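Local coordinates for protein cysteine synthase 3 (PDB 6KR5) that catalyses the pyridoxal-phosphate-dependent synthesis of L-cysteine from O-acetyl-L-serine and sulfide, at residues Lys58-Phe63 and Val170-Glu175; Ala157-Asn162 and Val191-Thr196; Ile187-Ala190 and Gly195-Ile198. One frame throughout, in Å; residues are numbered along the deposited sequence.

Overall arrangement
All three contacts are buried and each includes residues near the bound PLP, but they differ in chemistry. Contact 1 joins helix 58-72 to helix 169-179 through a charged grip, and it is the one that reaches a solvent-exposed residue and the second subunit. Contacts 2 and 3 share Gly195 and Thr196 at the start of helix 195-207 and touch each other through Val191 and Val197. Contact 2 packs a loop after strand 154-156 against the phosphate-binding turn, whose backbone N atoms and threonine hydroxyls bind the phosphate. Contact 3 sets strand 186-190 under the helix, with a water bridging the two to the phosphate.

Contact 1 (Lys58-Phe63 and Val170-Glu175); sequences KDRVGF and VYTANE. With PLP (pyridoxal-5'-phosphate), chain D.
Arg60 and Thr172 mark the nearest approach of the two backbones, their CA atoms 8.8 Å apart, where helical segments 58-63 and 170-175 run nearer antiparallel than parallel, at 140°. The axes of the segments stay 11.4 Å apart, so long side chains must span the gap. Arg60 does so with a chain extended from CG to NE (chi2 178°), which carries its guanidinium to the Glu175 carboxylate. The grip is end-on: Arg60 NH1 donates to Glu175 OE2 at 3.0 Å and Arg60 NH2 to Glu175 OE1 at 2.9 Å. Both bonds are nearly straight and meet the syn sides of the oxygens, although the two flat groups are twisted 33° apart. Thr172 OG1 lies over one guanidinium face, 3.1 Å above the plane and displaced toward its rim; it makes no hydrogen bond to Arg60 and instead pairs with His169 ND1. At the edge, the CB of Tyr171 comes up to Arg60 NH1. Two residues before Arg60, Lys58 NZ bonds to C4A of PLP at 1.3 Å, consistent with an internal aldimine, but O4A, still modelled, overlaps the lysine end, so local geometry is doubtful. Arg60 NE also pairs with Glu49, while Glu175 receives Lys47 and the backbone N atoms of Gly23 and Thr24; Pro9 of the second subunit packs on Glu175. Ringed by these partners, the buried ion pair is probably charge-balanced and fixed in rotation.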
loop_
_atom_site.group_PDB
_atom_site.type_symbol
_atom_site.label_atom_id
_atom_site.label_comp_id
_atom_site.label_asym_id
_atom_site.label_seq_id
_atom_site.Cartn_x
_atom_site.Cartn_y
_atom_site.Cartn_z
ATOM N N LYS B 58 7.137 8.162 -5.541
ATOM C CA LYS B 58 7.851 9.253 -4.882
ATOM C C LYS B 58 8.584 8.815 -3.620
ATOM O O LYS B 58 9.415 9.583 -3.122
ATOM C CB LYS B 58 6.895 10.397 -4.559
ATOM C CG LYS B 58 6.263 11.021 -5.796
ATOM C CD LYS B 58 7.293 11.412 -6.849
ATOM C CE LYS B 58 6.695 12.407 -7.818
ATOM N NZ LYS B 58 6.314 11.685 -9.063
ATOM N N ASP B 59 8.318 7.619 -3.095
ATOM C CA ASP B 59 9.187 7.088 -2.046
ATOM C C ASP B 59 10.635 7.080 -2.513
ATOM O O ASP B 59 11.553 7.420 -1.754
ATOM C CB ASP B 59 8.785 5.658 -1.674
ATOM C CG ASP B 59 7.554 5.580 -0.799
ATOM O OD1 ASP B 59 6.663 6.440 -0.907
ATOM O OD2 ASP B 59 7.484 4.614 -0.006
ATOM N N ARG B 60 10.856 6.673 -3.768
ATOM C CA ARG B 60 12.214 6.622 -4.294
ATOM C C ARG B 60 12.801 8.012 -4.415
ATOM O O ARG B 60 13.992 8.220 -4.133
ATOM C CB ARG B 60 12.227 5.966 -5.670
ATOM C CG ARG B 60 11.692 4.551 -5.744
ATOM C CD ARG B 60 11.753 4.132 -7.198
ATOM N NE ARG B 60 11.109 2.859 -7.489
ATOM C CZ ARG B 60 11.741 1.695 -7.583
ATOM N NH1 ARG B 60 13.048 1.600 -7.364
ATOM N NH2 ARG B 60 11.058 0.611 -7.914
ATOM N N VAL B 61 11.972 8.962 -4.848
ATOM C CA VAL B 61 12.419 10.314 -5.157
ATOM C C VAL B 61 12.737 11.069 -3.877
ATOM O O VAL B 61 13.796 11.695 -3.755
ATOM C CB VAL B 61 11.352 11.045 -5.988
ATOM C CG1 VAL B 61 11.712 12.529 -6.158
ATOM C CG2 VAL B 61 11.140 10.337 -7.338
ATOM N N GLY B 62 11.815 11.041 -2.912
ATOM C CA GLY B 62 12.074 11.728 -1.656
ATOM C C GLY B 62 13.277 11.153 -0.943
ATOM O O GLY B 62 14.104 11.893 -0.391
ATOM N N PHE B 63 13.404 9.827 -0.969
ATOM C CA PHE B 63 14.560 9.183 -0.363
ATOM C C PHE B 63 15.852 9.642 -1.019
ATOM O O PHE B 63 16.789 10.059 -0.331
ATOM C CB PHE B 63 14.446 7.665 -0.468
ATOM C CG PHE B 63 15.716 6.963 -0.095
ATOM C CD1 PHE B 63 16.064 6.820 1.240
ATOM C CD2 PHE B 63 16.581 6.491 -1.064
ATOM C CE1 PHE B 63 17.239 6.186 1.601
ATOM C CE2 PHE B 63 17.764 5.866 -0.706
ATOM C CZ PHE B 63 18.092 5.721 0.621
ATOM N N VAL B 170 17.843 4.792 -11.366
ATOM C CA VAL B 170 18.822 3.743 -11.636
ATOM C C VAL B 170 18.296 2.418 -11.103
ATOM O O VAL B 170 18.386 1.379 -11.765
ATOM C CB VAL B 170 20.187 4.107 -11.028
ATOM C CG1 VAL B 170 21.175 2.960 -11.210
ATOM C CG2 VAL B 170 20.725 5.371 -11.670
ATOM N N TYR B 171 17.674 2.455 -9.925
ATOM C CA TYR B 171 17.116 1.243 -9.339
ATOM C C TYR B 171 15.881 0.776 -10.104
ATOM O O TYR B 171 15.765 -0.405 -10.446
ATOM C CB TYR B 171 16.788 1.488 -7.866
ATOM C CG TYR B 171 18.004 1.647 -6.981
ATOM C CD1 TYR B 171 18.603 2.893 -6.791
ATOM C CD2 TYR B 171 18.543 0.547 -6.318
ATOM C CE1 TYR B 171 19.713 3.032 -5.973
ATOM C CE2 TYR B 171 19.652 0.678 -5.500
ATOM C CZ TYR B 171 20.230 1.920 -5.332
ATOM O OH TYR B 171 21.329 2.040 -4.512
ATOM N N THR B 172 14.950 1.691 -10.394
ATOM C CA THR B 172 13.761 1.321 -11.155
ATOM C C THR B 172 14.146 0.625 -12.453
ATOM O O THR B 172 13.631 -0.453 -12.777
ATOM C CB THR B 172 12.915 2.566 -11.442
ATOM O OG1 THR B 172 12.848 3.392 -10.272
ATOM C CG2 THR B 172 11.498 2.179 -11.886
ATOM N N ALA B 173 15.077 1.227 -13.195
ATOM C CA ALA B 173 15.512 0.656 -14.465
ATOM C C ALA B 173 16.189 -0.691 -14.271
ATOM O O ALA B 173 15.921 -1.635 -15.023
ATOM C CB ALA B 173 16.456 1.619 -15.179
ATOM N N ASN B 174 17.077 -0.799 -13.277
ATOM C CA ASN B 174 17.751 -2.073 -13.052
ATOM C C ASN B 174 16.754 -3.170 -12.714
ATOM O O ASN B 174 16.898 -4.313 -13.169
ATOM C CB ASN B 174 18.781 -1.963 -11.932
ATOM C CG ASN B 174 19.564 -3.253 -11.756
ATOM O OD1 ASN B 174 20.198 -3.725 -12.702
ATOM N ND2 ASN B 174 19.505 -3.842 -10.561
ATOM N N GLU B 175 15.743 -2.844 -11.905
ATOM C CA GLU B 175 14.702 -3.817 -11.599
ATOM C C GLU B 175 13.998 -4.288 -12.865
ATOM O O GLU B 175 13.740 -5.485 -13.024
ATOM C CB GLU B 175 13.695 -3.215 -10.621
ATOM C CG GLU B 175 14.288 -2.947 -9.247
ATOM C CD GLU B 175 13.482 -1.949 -8.442
ATOM O OE1 GLU B 175 12.247 -1.906 -8.618
ATOM O OE2 GLU B 175 14.081 -1.225 -7.623
HETATM N N1 PLP D . 1.676 9.737 -11.100
HETATM C C2 PLP D . 1.782 9.969 -9.756
HETATM C C2A PLP D . 0.643 9.566 -8.872
HETATM C C3 PLP D . 2.926 10.558 -9.245
HETATM O O3 PLP D . 3.008 10.784 -7.901
HETATM C C4 PLP D . 3.965 10.908 -10.097
HETATM C C4A PLP D . 5.158 11.635 -9.590
HETATM O O4A PLP D . 5.235 11.946 -8.395
HETATM C C5 PLP D . 3.846 10.662 -11.464
HETATM C C6 PLP D . 2.696 10.082 -11.949
HETATM C C5A PLP D . 4.916 11.060 -12.456
HETATM O O4P PLP D . 6.188 10.538 -12.190
HETATM P P PLP D . 7.436 11.477 -12.547
HETATM O O1P PLP D . 7.259 11.962 -13.975
HETATM O O2P PLP D . 7.409 12.639 -11.596
HETATM O O3P PLP D . 8.654 10.642 -12.388
#

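Contact 2 (Ala157-Asn162 and Val191-Thr196); sequences ANQFGN and VGTAGT. With PLP (pyridoxal-5'-phosphate), chain D.
Thr193 fits against both Gln159 and Phe160, and the CA atoms of Phe160 and Thr193 come within 4.8 Å. The Thr193 methyl CG2 lies 3.5 Å from Gln159 OE1, the two side chains crossing at about a right angle. Phe160 brings the CD1 side of its ring up to the Thr193 CA at 3.8 Å, and its edge faces the carbonyl O of Gly192, while CG of Gln159 lies over one ring face. With chi1 at 68°, Thr193 OG1 turns to the cofactor, donating to O2P of PLP at 2.6 Å, and CG2 is left touching Gln159 and Phe160 while still beside O2P. Thr193 OG1 also accepts from Gly195 N at 3.1 Å, closing an ST turn. Around the phosphate, Gly192 N gives a 2.7 Å bond to O1P of PLP, the backbone N atoms of Thr193 and Ala194 bond to O2P and O1P, and Thr196 N completes the cup at O3P. In the next shell, Asn165 ND2 bonds to both Thr193 OG1 and Gln159 O, tying the segments together, and Gln159 OE1 takes a hydrogen bond with Thr89. Within the 157-162 loop, Asn162 ND2 donates to Ala157 O at 2.9 Å, and its OD1 caps the following helix at Asp164 N. The Gly-Thr-Ala-Gly-Thr run, wrapped about a phosphate at a helix start, is the phosphate-binding loop characteristic of fold-type II PLP enzymes.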
loop_
_atom_site.group_PDB
_atom_site.type_symbol
_atom_site.label_atom_id
_atom_site.label_comp_id
_atom_site.label_asym_id
_atom_site.label_seq_id
_atom_site.Cartn_x
_atom_site.Cartn_y
_atom_site.Cartn_z
ATOM N N ALA B 157 13.841 20.896 -2.142
ATOM C CA ALA B 157 13.872 19.610 -2.834
ATOM C C ALA B 157 13.943 19.782 -4.345
ATOM O O ALA B 157 14.516 18.930 -5.024
ATOM C CB ALA B 157 12.653 18.766 -2.461
ATOM N N ASN B 158 13.360 20.859 -4.880
ATOM C CA ASN B 158 13.373 21.152 -6.319
ATOM C C ASN B 158 12.958 19.941 -7.162
ATOM O O ASN B 158 13.670 19.500 -8.068
ATOM C CB ASN B 158 14.755 21.645 -6.738
ATOM C CG ASN B 158 14.796 22.082 -8.179
ATOM O OD1 ASN B 158 13.771 22.474 -8.740
ATOM N ND2 ASN B 158 15.979 22.012 -8.793
ATOM N N GLN B 159 11.763 19.418 -6.875
ATOM C CA GLN B 159 11.359 18.149 -7.481
ATOM C C GLN B 159 11.360 18.186 -9.011
ATOM O O GLN B 159 11.596 17.156 -9.648
ATOM C CB GLN B 159 9.981 17.741 -6.964
ATOM C CG GLN B 159 8.849 18.640 -7.384
ATOM C CD GLN B 159 7.508 18.027 -7.044
ATOM O OE1 GLN B 159 7.326 16.818 -7.182
ATOM N NE2 GLN B 159 6.570 18.849 -6.597
ATOM N N PHE B 160 11.112 19.341 -9.629
ATOM C CA PHE B 160 11.012 19.358 -11.088
ATOM C C PHE B 160 12.358 19.510 -11.784
ATOM O O PHE B 160 12.411 19.380 -13.018
ATOM C CB PHE B 160 10.066 20.474 -11.537
ATOM C CG PHE B 160 8.632 20.232 -11.163
ATOM C CD1 PHE B 160 7.874 19.304 -11.856
ATOM C CD2 PHE B 160 8.042 20.918 -10.111
ATOM C CE1 PHE B 160 6.552 19.071 -11.507
ATOM C CE2 PHE B 160 6.720 20.694 -9.767
ATOM C CZ PHE B 160 5.982 19.764 -10.460
ATOM N N GLY B 161 13.440 19.729 -11.031
ATOM C CA GLY B 161 14.756 19.972 -11.609
ATOM C C GLY B 161 15.901 19.208 -10.970
ATOM O O GLY B 161 17.026 19.212 -11.481
ATOM N N ASN B 162 15.637 18.544 -9.857
ATOM C CA ASN B 162 16.710 17.950 -9.075
ATOM C C ASN B 162 17.224 16.686 -9.753
ATOM O O ASN B 162 16.457 15.722 -9.905
ATOM C CB ASN B 162 16.197 17.628 -7.667
ATOM C CG ASN B 162 17.316 17.300 -6.700
ATOM O OD1 ASN B 162 18.350 16.752 -7.090
ATOM N ND2 ASN B 162 17.113 17.628 -5.428
ATOM N N VAL B 191 4.063 11.459 -17.234
ATOM C CA VAL B 191 5.091 12.440 -16.868
ATOM C C VAL B 191 4.541 13.473 -15.890
ATOM O O VAL B 191 3.608 14.225 -16.210
ATOM C CB VAL B 191 5.660 13.141 -18.113
ATOM C CG1 VAL B 191 6.613 14.267 -17.678
ATOM C CG2 VAL B 191 6.367 12.136 -18.999
ATOM N N GLY B 192 5.143 13.523 -14.698
ATOM C CA GLY B 192 4.929 14.611 -13.764
ATOM C C GLY B 192 6.176 15.467 -13.696
ATOM O O GLY B 192 6.252 16.503 -14.375
ATOM N N THR B 193 7.163 15.036 -12.895
ATOM C CA THR B 193 8.459 15.709 -12.872
ATOM C C THR B 193 9.317 15.329 -14.067
ATOM O O THR B 193 10.271 16.055 -14.384
ATOM C CB THR B 193 9.245 15.386 -11.594
ATOM O OG1 THR B 193 9.647 14.007 -11.594
ATOM C CG2 THR B 193 8.418 15.693 -10.343
ATOM N N ALA B 194 9.011 14.196 -14.705
ATOM C CA ALA B 194 9.738 13.529 -15.786
ATOM C C ALA B 194 10.920 12.727 -15.251
ATOM O O ALA B 194 11.637 12.123 -16.044
ATOM C CB ALA B 194 10.212 14.494 -16.891
ATOM N N GLY B 195 11.127 12.661 -13.929
ATOM C CA GLY B 195 12.212 11.844 -13.404
ATOM C C GLY B 195 12.150 10.394 -13.847
ATOM O O GLY B 195 13.178 9.785 -14.158
ATOM N N THR B 196 10.944 9.817 -13.871
ATOM C CA THR B 196 10.810 8.405 -14.232
ATOM C C THR B 196 11.114 8.185 -15.704
ATOM O O THR B 196 11.930 7.324 -16.054
ATOM C CB THR B 196 9.415 7.882 -13.908
ATOM O OG1 THR B 196 9.175 8.002 -12.500
ATOM C CG2 THR B 196 9.315 6.420 -14.284
HETATM N N1 PLP D . 1.676 9.737 -11.100
HETATM C C2 PLP D . 1.782 9.969 -9.756
HETATM C C2A PLP D . 0.643 9.566 -8.872
HETATM C C3 PLP D . 2.926 10.558 -9.245
HETATM O O3 PLP D . 3.008 10.784 -7.901
HETATM C C4 PLP D . 3.965 10.908 -10.097
HETATM C C4A PLP D . 5.158 11.635 -9.590
HETATM O O4A PLP D . 5.235 11.946 -8.395
HETATM C C5 PLP D . 3.846 10.662 -11.464
HETATM C C6 PLP D . 2.696 10.082 -11.949
HETATM C C5A PLP D . 4.916 11.060 -12.456
HETATM O O4P PLP D . 6.188 10.538 -12.190
HETATM P P PLP D . 7.436 11.477 -12.547
HETATM O O1P PLP D . 7.259 11.962 -13.975
HETATM O O2P PLP D . 7.409 12.639 -11.596
HETATM O O3P PLP D . 8.654 10.642 -12.388
#

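Contact 3 (Ile187-Ala190 and Gly195-Ile198); sequences IVSA and GTVI. With PLP (pyridoxal-5'-phosphate), chain D.
Ser189 points from strand 187-190 into the first turn of helix 195-198, where Thr196 and Val197 receive it. Ser189 CB rests 3.9 Å from CB of Val197, close also to the CA of that valine and to the Thr196 methyl. At the tip, Ser189 OG is swung anti to the backbone nitrogen (chi1 161°) and lies 3.5 Å from Thr196 CG2. Val197 N is close by as well, but the angle is too poor for a direct bond. A water makes the link instead: it hydrogen-bonds to Ser189 OG at 2.9 Å, accepts from Val197 N at 2.9 Å and donates to O1P of PLP at 2.7 Å. Thr196 turns its methyl to the serine and its OG1 to the ligand, Thr196 OG1 donating to PLP O3P at 2.7 Å beside the bond from its own N. The helix N-terminus thus faces the phosphate, an orientation likely to favour the anion. In the fold, strand 186-190 lies between parallel strands 212-218 and 301-306, and with helix 195-207 and strand 212-218 it forms a beta-alpha-beta unit. The helix settles on this sheet through Val197 against Val213 and Thr196 against Ile305, with Thr196 also meeting His169 of helix 169-179.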
loop_
_atom_site.group_PDB
_atom_site.type_symbol
_atom_site.label_atom_id
_atom_site.label_comp_id
_atom_site.label_asym_id
_atom_site.label_seq_id
_atom_site.Cartn_x
_atom_site.Cartn_y
_atom_site.Cartn_z
ATOM N N ILE B 187 9.158 1.133 -22.759
ATOM C CA ILE B 187 8.831 1.614 -21.420
ATOM C C ILE B 187 7.859 2.782 -21.556
ATOM O O ILE B 187 8.088 3.699 -22.356
ATOM C CB ILE B 187 10.098 2.009 -20.631
ATOM C CG1 ILE B 187 9.746 2.531 -19.238
ATOM C CG2 ILE B 187 10.953 3.027 -21.400
ATOM C CD1 ILE B 187 9.298 1.440 -18.295
ATOM N N VAL B 188 6.753 2.722 -20.812
ATOM C CA VAL B 188 5.680 3.714 -20.877
ATOM C C VAL B 188 5.582 4.381 -19.513
ATOM O O VAL B 188 5.386 3.695 -18.495
ATOM C CB VAL B 188 4.334 3.071 -21.256
ATOM C CG1 VAL B 188 3.270 4.130 -21.458
ATOM C CG2 VAL B 188 4.459 2.223 -22.504
ATOM N N SER B 189 5.720 5.708 -19.483
ATOM C CA SER B 189 5.708 6.431 -18.219
ATOM C C SER B 189 4.915 7.722 -18.383
ATOM O O SER B 189 5.235 8.545 -19.253
ATOM C CB SER B 189 7.146 6.713 -17.757
ATOM O OG SER B 189 7.201 7.751 -16.795
ATOM N N ALA B 190 3.888 7.906 -17.552
ATOM C CA ALA B 190 3.190 9.188 -17.488
ATOM C C ALA B 190 4.036 10.217 -16.731
ATOM O O ALA B 190 4.642 9.902 -15.700
ATOM C CB ALA B 190 1.828 9.013 -16.816
ATOM N N GLY B 195 11.127 12.661 -13.929
ATOM C CA GLY B 195 12.212 11.844 -13.404
ATOM C C GLY B 195 12.150 10.394 -13.847
ATOM O O GLY B 195 13.178 9.785 -14.158
ATOM N N THR B 196 10.944 9.817 -13.871
ATOM C CA THR B 196 10.810 8.405 -14.232
ATOM C C THR B 196 11.114 8.185 -15.704
ATOM O O THR B 196 11.930 7.324 -16.054
ATOM C CB THR B 196 9.415 7.882 -13.908
ATOM O OG1 THR B 196 9.175 8.002 -12.500
ATOM C CG2 THR B 196 9.315 6.420 -14.284
ATOM N N VAL B 197 10.463 8.949 -16.586
ATOM C CA VAL B 197 10.608 8.668 -18.012
ATOM C C VAL B 197 12.052 8.897 -18.449
ATOM O O VAL B 197 12.615 8.093 -19.205
ATOM C CB VAL B 197 9.592 9.484 -18.840
ATOM C CG1 VAL B 197 9.907 10.975 -18.868
ATOM C CG2 VAL B 197 9.496 8.932 -20.276
ATOM N N ILE B 198 12.692 9.947 -17.932
ATOM C CA ILE B 198 14.066 10.242 -18.325
ATOM C C ILE B 198 15.038 9.301 -17.624
ATOM O O ILE B 198 15.965 8.775 -18.247
ATOM C CB ILE B 198 14.414 11.716 -18.045
ATOM C CG1 ILE B 198 13.499 12.662 -18.837
ATOM C CG2 ILE B 198 15.899 11.991 -18.347
ATOM C CD1 ILE B 198 13.332 12.286 -20.310
HETATM N N1 PLP D . 1.676 9.737 -11.100
HETATM C C2 PLP D . 1.782 9.969 -9.756
HETATM C C2A PLP D . 0.643 9.566 -8.872
HETATM C C3 PLP D . 2.926 10.558 -9.245
HETATM O O3 PLP D . 3.008 10.784 -7.901
HETATM C C4 PLP D . 3.965 10.908 -10.097
HETATM C C4A PLP D . 5.158 11.635 -9.590
HETATM O O4A PLP D . 5.235 11.946 -8.395
HETATM C C5 PLP D . 3.846 10.662 -11.464
HETATM C C6 PLP D . 2.696 10.082 -11.949
HETATM C C5A PLP D . 4.916 11.060 -12.456
HETATM O O4P PLP D . 6.188 10.538 -12.190
HETATM P P PLP D . 7.436 11.477 -12.547
HETATM O O1P PLP D . 7.259 11.962 -13.975
HETATM O O2P PLP D . 7.409 12.639 -11.596
HETATM O O3P PLP D . 8.654 10.642 -12.388
HETATM O O HOH W 1 8.050 10.473 -16.090
#